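PDB 2OAS: 4-hydroxybutyrate coenzyme A transferase from Shewanella oneidensis, which probably transfers coenzyme A between carboxylic acids such as acetate and 4-hydroxybutyrate, and binds coenzyme A. Local coordinates for residues A90-I95 with T323-G328; P101-F104 with E108-I111. All blocks are in the same frame, centred on the assembly; numbering follows the deposited sequence.

Interaction 1 (A90-I95 with T323-G328). With COA (coenzyme A), chain C.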
loop_
_atom_site.group_PDB
_atom_site.type_symbol
_atom_site.label_atom_id
_atom_site.label_comp_id
_atom_site.label_asym_id
_atom_site.label_seq_id
_atom_site.Cartn_x
_atom_site.Cartn_y
_atom_site.Cartn_z
ATOM N N ALA A 90 -11.595 21.243 12.311
ATOM C CA ALA A 90 -12.071 20.407 11.222
ATOM C C ALA A 90 -11.542 19.003 11.439
ATOM O O ALA A 90 -10.642 18.782 12.258
ATOM C CB ALA A 90 -11.588 20.960 9.885
ATOM N N ASP A 91 -12.109 18.055 10.706
ATOM C CA ASP A 91 -11.714 16.665 10.825
ATOM C C ASP A 91 -11.053 16.156 9.563
ATOM O O ASP A 91 -11.498 16.459 8.462
ATOM C CB ASP A 91 -12.929 15.810 11.132
ATOM C CG ASP A 91 -13.524 16.135 12.464
ATOM O OD1 ASP A 91 -12.732 16.278 13.412
ATOM O OD2 ASP A 91 -14.767 16.244 12.573
ATOM N N TYR A 92 -9.984 15.382 9.734
ATOM C CA TYR A 92 -9.265 14.789 8.616
ATOM C C TYR A 92 -9.434 13.280 8.657
ATOM O O TYR A 92 -9.082 12.630 9.653
ATOM C CB TYR A 92 -7.782 15.118 8.683
ATOM C CG TYR A 92 -6.922 14.295 7.738
ATOM C CD1 TYR A 92 -5.925 13.453 8.226
ATOM C CD2 TYR A 92 -7.080 14.388 6.358
ATOM C CE1 TYR A 92 -5.103 12.733 7.361
ATOM C CE2 TYR A 92 -6.265 13.674 5.486
ATOM C CZ TYR A 92 -5.277 12.856 5.995
ATOM O OH TYR A 92 -4.424 12.197 5.136
ATOM N N VAL A 93 -9.968 12.727 7.565
ATOM C CA VAL A 93 -10.193 11.293 7.446
ATOM C C VAL A 93 -9.250 10.690 6.425
ATOM O O VAL A 93 -9.454 10.824 5.231
ATOM C CB VAL A 93 -11.649 10.994 7.033
ATOM C CG1 VAL A 93 -11.864 9.481 6.920
ATOM C CG2 VAL A 93 -12.604 11.582 8.066
ATOM N N PRO A 94 -8.194 10.012 6.883
ATOM C CA PRO A 94 -7.265 9.422 5.922
ATOM C C PRO A 94 -7.917 8.285 5.116
ATOM O O PRO A 94 -8.496 7.366 5.692
ATOM C CB PRO A 94 -6.115 8.958 6.811
ATOM C CG PRO A 94 -6.798 8.588 8.089
ATOM C CD PRO A 94 -7.807 9.691 8.270
ATOM N N ILE A 95 -7.817 8.353 3.789
ATOM C CA ILE A 95 -8.418 7.324 2.930
ATOM C C ILE A 95 -7.925 7.407 1.497
ATOM O O ILE A 95 -7.791 8.504 0.960
ATOM C CB ILE A 95 -9.947 7.452 2.900
ATOM C CG1 ILE A 95 -10.546 6.394 1.974
ATOM C CG2 ILE A 95 -10.339 8.804 2.375
ATOM C CD1 ILE A 95 -12.035 6.323 2.051
ATOM N N THR A 323 2.426 16.164 12.967
ATOM C CA THR A 323 1.055 15.831 13.333
ATOM C C THR A 323 0.053 16.786 12.689
ATOM O O THR A 323 -1.158 16.607 12.828
ATOM C CB THR A 323 0.862 15.900 14.846
ATOM O OG1 THR A 323 1.089 17.244 15.290
ATOM C CG2 THR A 323 1.829 14.963 15.552
ATOM N N LYS A 324 0.557 17.812 12.007
ATOM C CA LYS A 324 -0.315 18.778 11.359
ATOM C C LYS A 324 -0.595 18.348 9.931
ATOM O O LYS A 324 0.322 18.262 9.111
ATOM C CB LYS A 324 0.311 20.171 11.357
ATOM C CG LYS A 324 1.789 20.193 11.664
ATOM C CD LYS A 324 2.053 20.557 13.140
ATOM C CE LYS A 324 2.684 19.396 13.937
ATOM N NZ LYS A 324 4.006 18.917 13.411
ATOM N N ILE A 325 -1.863 18.072 9.646
ATOM C CA ILE A 325 -2.273 17.630 8.320
ATOM C C ILE A 325 -2.155 18.745 7.295
ATOM O O ILE A 325 -2.689 19.833 7.492
ATOM C CB ILE A 325 -3.718 17.132 8.327
ATOM C CG1 ILE A 325 -3.917 16.136 9.473
ATOM C CG2 ILE A 325 -4.056 16.503 6.981
ATOM C CD1 ILE A 325 -2.974 14.957 9.450
ATOM N N TYR A 326 -1.447 18.469 6.205
ATOM C CA TYR A 326 -1.271 19.447 5.144
ATOM C C TYR A 326 -2.218 19.154 3.977
ATOM O O TYR A 326 -2.909 20.049 3.492
ATOM C CB TYR A 326 0.181 19.438 4.645
ATOM C CG TYR A 326 0.484 20.511 3.616
ATOM C CD1 TYR A 326 0.780 21.822 4.005
ATOM C CD2 TYR A 326 0.400 20.231 2.247
ATOM C CE1 TYR A 326 0.977 22.829 3.052
ATOM C CE2 TYR A 326 0.594 21.225 1.289
ATOM C CZ TYR A 326 0.880 22.522 1.695
ATOM O OH TYR A 326 1.058 23.515 0.748
ATOM N N SER A 327 -2.262 17.902 3.527
ATOM C CA SER A 327 -3.123 17.558 2.406
ATOM C C SER A 327 -3.870 16.241 2.572
ATOM O O SER A 327 -4.900 16.182 3.250
ATOM C CB SER A 327 -2.299 17.543 1.108
ATOM O OG SER A 327 -1.179 16.684 1.224
ATOM N N GLY A 328 -3.363 15.182 1.949
ATOM C CA GLY A 328 -4.034 13.900 2.054
ATOM C C GLY A 328 -3.320 12.759 1.360
ATOM O O GLY A 328 -2.324 12.956 0.660
HETATM N N1A COA C . 9.300 20.144 6.692
HETATM C C2A COA C . 8.848 21.482 7.067
HETATM N N3A COA C . 8.153 22.211 5.988
HETATM C C4A COA C . 7.958 21.637 4.644
HETATM C C5A COA C . 8.395 20.310 4.290
HETATM C C6A COA C . 9.106 19.561 5.352
HETATM N N6A COA C . 9.590 18.255 5.103
HETATM N N7A COA C . 8.077 20.033 2.970
HETATM C C8A COA C . 7.417 21.190 2.520
HETATM N N9A COA C . 7.324 22.182 3.524
HETATM C C1B COA C . 6.732 23.502 3.440
HETATM C C2B COA C . 7.205 24.490 2.330
HETATM O O2B COA C . 7.947 25.546 2.827
HETATM C C3B COA C . 5.953 24.935 1.575
HETATM O O3B COA C . 5.843 26.394 1.578
HETATM P P3B COA C . 4.662 27.186 0.881
HETATM O O7A COA C . 4.485 26.895 -0.555
HETATM O O8A COA C . 3.381 26.863 1.578
HETATM O O9A COA C . 4.901 28.610 1.070
HETATM C C4B COA C . 4.800 24.247 2.200
HETATM O O4B COA C . 5.267 23.423 3.281
HETATM C C5B COA C . 4.162 23.557 0.920
HETATM O O5B COA C . 5.057 22.592 0.342
HETATM P P1A COA C . 5.190 22.184 -1.262
HETATM O O1A COA C . 5.479 23.292 -2.130
HETATM O O2A COA C . 6.259 21.138 -1.486
HETATM O O3A COA C . 3.765 21.568 -1.551
HETATM P P2A COA C . 3.337 20.985 -2.928
HETATM O O4A COA C . 2.183 21.726 -3.427
HETATM O O5A COA C . 4.405 21.084 -3.907
HETATM O O6A COA C . 3.089 19.537 -2.915
HETATM C CBP COA C . 2.614 17.298 -1.841
HETATM C CCP COA C . 3.720 18.370 -2.392
HETATM C CDP COA C . 2.182 18.220 -0.648
HETATM C CEP COA C . 3.314 15.987 -1.275
HETATM C CAP COA C . 1.330 17.041 -2.900
HETATM O OAP COA C . 2.034 16.397 -4.008
HETATM C C9P COA C . 0.271 16.060 -2.382
HETATM O O9P COA C . -0.794 16.520 -2.000
HETATM N N8P COA C . 0.587 14.678 -2.398
HETATM C C7P COA C . -0.162 13.491 -2.008
HETATM C C6P COA C . -0.386 12.385 -3.104
HETATM C C5P COA C . -1.541 12.592 -3.996
HETATM O O5P COA C . -2.268 11.643 -4.308
HETATM N N4P COA C . -1.735 13.950 -4.435
HETATM C C3P COA C . -2.747 14.559 -5.286
HETATM C C2P COA C . -3.022 13.858 -6.669
HETATM S S1P COA C . -4.777 13.472 -6.937
#
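Tyr92 and Ile325 meet at about a right angle, the branched chain standing over the phenol ring. Ile325 CG2 sits 3.6 Å from the centroid of the Tyr92 ring and only 6° off its normal, a CH-pi contact over the middle of one face. The other arm of the isoleucine runs out along the CD1 side of the ring, with Ile325 CD1 3.5 Å from Tyr92 CD1. Both arms can reach because Ile325 has CG2 anti to its backbone N and CG1 beside it (chi1 -50°). On the opposite face, Pro94 N lies 4.1 Å above the plane of the Tyr92 ring, so the ring is sandwiched between its own chain and Ile325. Farther out, Tyr92 CE2 approaches Ser327 O at 3.6 Å, and the phenol oxygen OH comes within 3.5 Å of Gly328 CA. The hydroxyl also has a weak hydrogen bond to Asp319, and Leu397 of the second subunit packs against the same tyrosine.

Beyond this apolar seam, 323-328 turns its other side to coenzyme A. The CB of Ser327 points away from 90-95, and Ser327 OG donates a weak hydrogen bond of 3.3 Å to COA O9P. Tyr326 leans against coenzyme A with its OH near COA C5B, while Arg82 makes a cation-pi contact with its ring. Charge thus enters nearby through Arg82, but the contact with 90-95 itself is buried and held by dispersion and CH-pi packing, which suggests that Tyr92 backs this wall of the coenzyme A pocket mainly through shape.

Interaction 2 (P101-F104 with E108-I111)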
loop_
_atom_site.group_PDB
_atom_site.type_symbol
_atom_site.label_atom_id
_atom_site.label_comp_id
_atom_site.label_asym_id
_atom_site.label_seq_id
_atom_site.Cartn_x
_atom_site.Cartn_y
_atom_site.Cartn_z
ATOM N N PRO A 101 -15.255 6.321 -3.352
ATOM C CA PRO A 101 -16.497 5.910 -4.024
ATOM C C PRO A 101 -17.119 4.702 -3.341
ATOM O O PRO A 101 -18.344 4.604 -3.213
ATOM C CB PRO A 101 -16.034 5.574 -5.434
ATOM C CG PRO A 101 -14.921 6.527 -5.644
ATOM C CD PRO A 101 -14.158 6.411 -4.325
ATOM N N LYS A 102 -16.262 3.792 -2.893
ATOM C CA LYS A 102 -16.714 2.582 -2.215
ATOM C C LYS A 102 -17.338 2.885 -0.845
ATOM O O LYS A 102 -18.306 2.233 -0.436
ATOM C CB LYS A 102 -15.549 1.597 -2.036
ATOM C CG LYS A 102 -15.878 0.421 -1.118
ATOM C CD LYS A 102 -14.710 0.095 -0.154
ATOM C CE LYS A 102 -15.165 -0.887 0.957
ATOM N NZ LYS A 102 -14.075 -1.380 1.875
ATOM N N LEU A 103 -16.771 3.859 -0.130
ATOM C CA LEU A 103 -17.275 4.256 1.185
ATOM C C LEU A 103 -18.700 4.772 1.025
ATOM O O LEU A 103 -19.554 4.588 1.898
ATOM C CB LEU A 103 -16.398 5.364 1.779
ATOM C CG LEU A 103 -16.580 5.683 3.268
ATOM C CD1 LEU A 103 -15.968 4.561 4.085
ATOM C CD2 LEU A 103 -15.897 6.985 3.624
ATOM N N PHE A 104 -18.957 5.435 -0.096
ATOM C CA PHE A 104 -20.286 5.960 -0.345
ATOM C C PHE A 104 -21.207 4.849 -0.801
ATOM O O PHE A 104 -22.260 4.626 -0.202
ATOM C CB PHE A 104 -20.261 7.060 -1.404
ATOM C CG PHE A 104 -19.505 8.283 -0.999
ATOM C CD1 PHE A 104 -19.270 8.565 0.344
ATOM C CD2 PHE A 104 -19.037 9.167 -1.964
ATOM C CE1 PHE A 104 -18.573 9.710 0.728
ATOM C CE2 PHE A 104 -18.343 10.321 -1.599
ATOM C CZ PHE A 104 -18.107 10.595 -0.245
ATOM N N GLU A 108 -21.399 2.885 3.865
ATOM C CA GLU A 108 -20.688 3.095 5.125
ATOM C C GLU A 108 -20.771 4.555 5.550
ATOM O O GLU A 108 -20.878 4.855 6.739
ATOM C CB GLU A 108 -19.226 2.654 4.991
ATOM C CG GLU A 108 -19.047 1.141 4.836
ATOM C CD GLU A 108 -17.609 0.733 4.514
ATOM O OE1 GLU A 108 -17.101 1.112 3.426
ATOM O OE2 GLU A 108 -16.990 0.033 5.351
ATOM N N GLN A 109 -20.727 5.459 4.573
ATOM C CA GLN A 109 -20.817 6.904 4.835
ATOM C C GLN A 109 -22.012 7.478 4.083
ATOM O O GLN A 109 -22.029 7.532 2.860
ATOM C CB GLN A 109 -19.530 7.617 4.406
ATOM C CG GLN A 109 -19.603 9.147 4.473
ATOM C CD GLN A 109 -19.724 9.697 5.891
ATOM O OE1 GLN A 109 -18.781 9.659 6.670
ATOM N NE2 GLN A 109 -20.890 10.215 6.223
ATOM N N LYS A 110 -23.012 7.895 4.842
ATOM C CA LYS A 110 -24.230 8.456 4.294
ATOM C C LYS A 110 -24.031 9.883 3.804
ATOM O O LYS A 110 -23.219 10.630 4.348
ATOM C CB LYS A 110 -25.327 8.448 5.362
ATOM C CG LYS A 110 -26.635 7.819 4.920
ATOM C CD LYS A 110 -26.472 6.311 4.676
ATOM C CE LYS A 110 -27.798 5.679 4.212
ATOM N NZ LYS A 110 -27.706 4.205 3.972
ATOM N N ILE A 111 -24.797 10.251 2.783
ATOM C CA ILE A 111 -24.751 11.588 2.216
ATOM C C ILE A 111 -26.182 12.062 2.005
ATOM O O ILE A 111 -26.920 11.480 1.214
ATOM C CB ILE A 111 -24.025 11.600 0.868
ATOM C CG1 ILE A 111 -22.566 11.187 1.070
ATOM C CG2 ILE A 111 -24.165 12.958 0.221
ATOM C CD1 ILE A 111 -21.740 11.163 -0.179
HETATM O O HOH W 1 -24.103 6.298 1.380
#
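The Phe104 ring carries Ile111 CD1 over the centre of one face, 3.4 Å from the ring centroid and 5° off the normal, a CH-pi contact in which the methyl lies almost equally near all six ring carbons. Trp23 meets the same ring edge-to-face. Beside it runs Gln109, pointing the same way, with its amide plane 80° from the ring and its CG 3.9 Å from Phe104 CE1. A bend at chi2 (67°) turns the amide toward the next residue, where Gln109 NE2 donates to Lys110 O at 3.0 Å, in the carbonyl plane and on a lone pair; this bond helps fix the rotation of the amide. Leu103 CG rests 3.7 Å from Gln109 CB. On the backbone, Gln109 N donates to Leu103 O at 3.0 Å, and a water lies within hydrogen-bonding distance of both Phe104 O and Gln109 O. Glu108 OE1 is hydrogen-bonded to Ser106 OG and lies 4.2 Å from Lys102 NZ, too far for a salt bridge; in the second subunit, Gly340 O bonds that NZ and Lys393 pairs with Glu108 OE2. The arrangement is that of a helix-to-strand connection in an alpha/beta fold: the chain leaving helix 100-105 folds back on its last turn before entering strand 113-118 of the parallel sheet.

Overall arrangement
The two contacts touch through Ile95 and Leu103, and strand 91-92 leads on to helix 100-105, so one side of interaction 1 and both sides of interaction 2 come from the N-terminal alpha/beta part. Interaction 1 is fully buried and long-range, joining an outermost strand, within the chain, of the parallel sheet to a segment more than 200 residues later that lines the coenzyme A pocket. Interaction 2 is local and only partly buried, closing a turn away from that pocket. Each centres on an aromatic face covered by an isoleucine methyl, but interaction 2 adds a backbone hydrogen bond, a shared water and charged groups at its more exposed side. The second subunit reaches both.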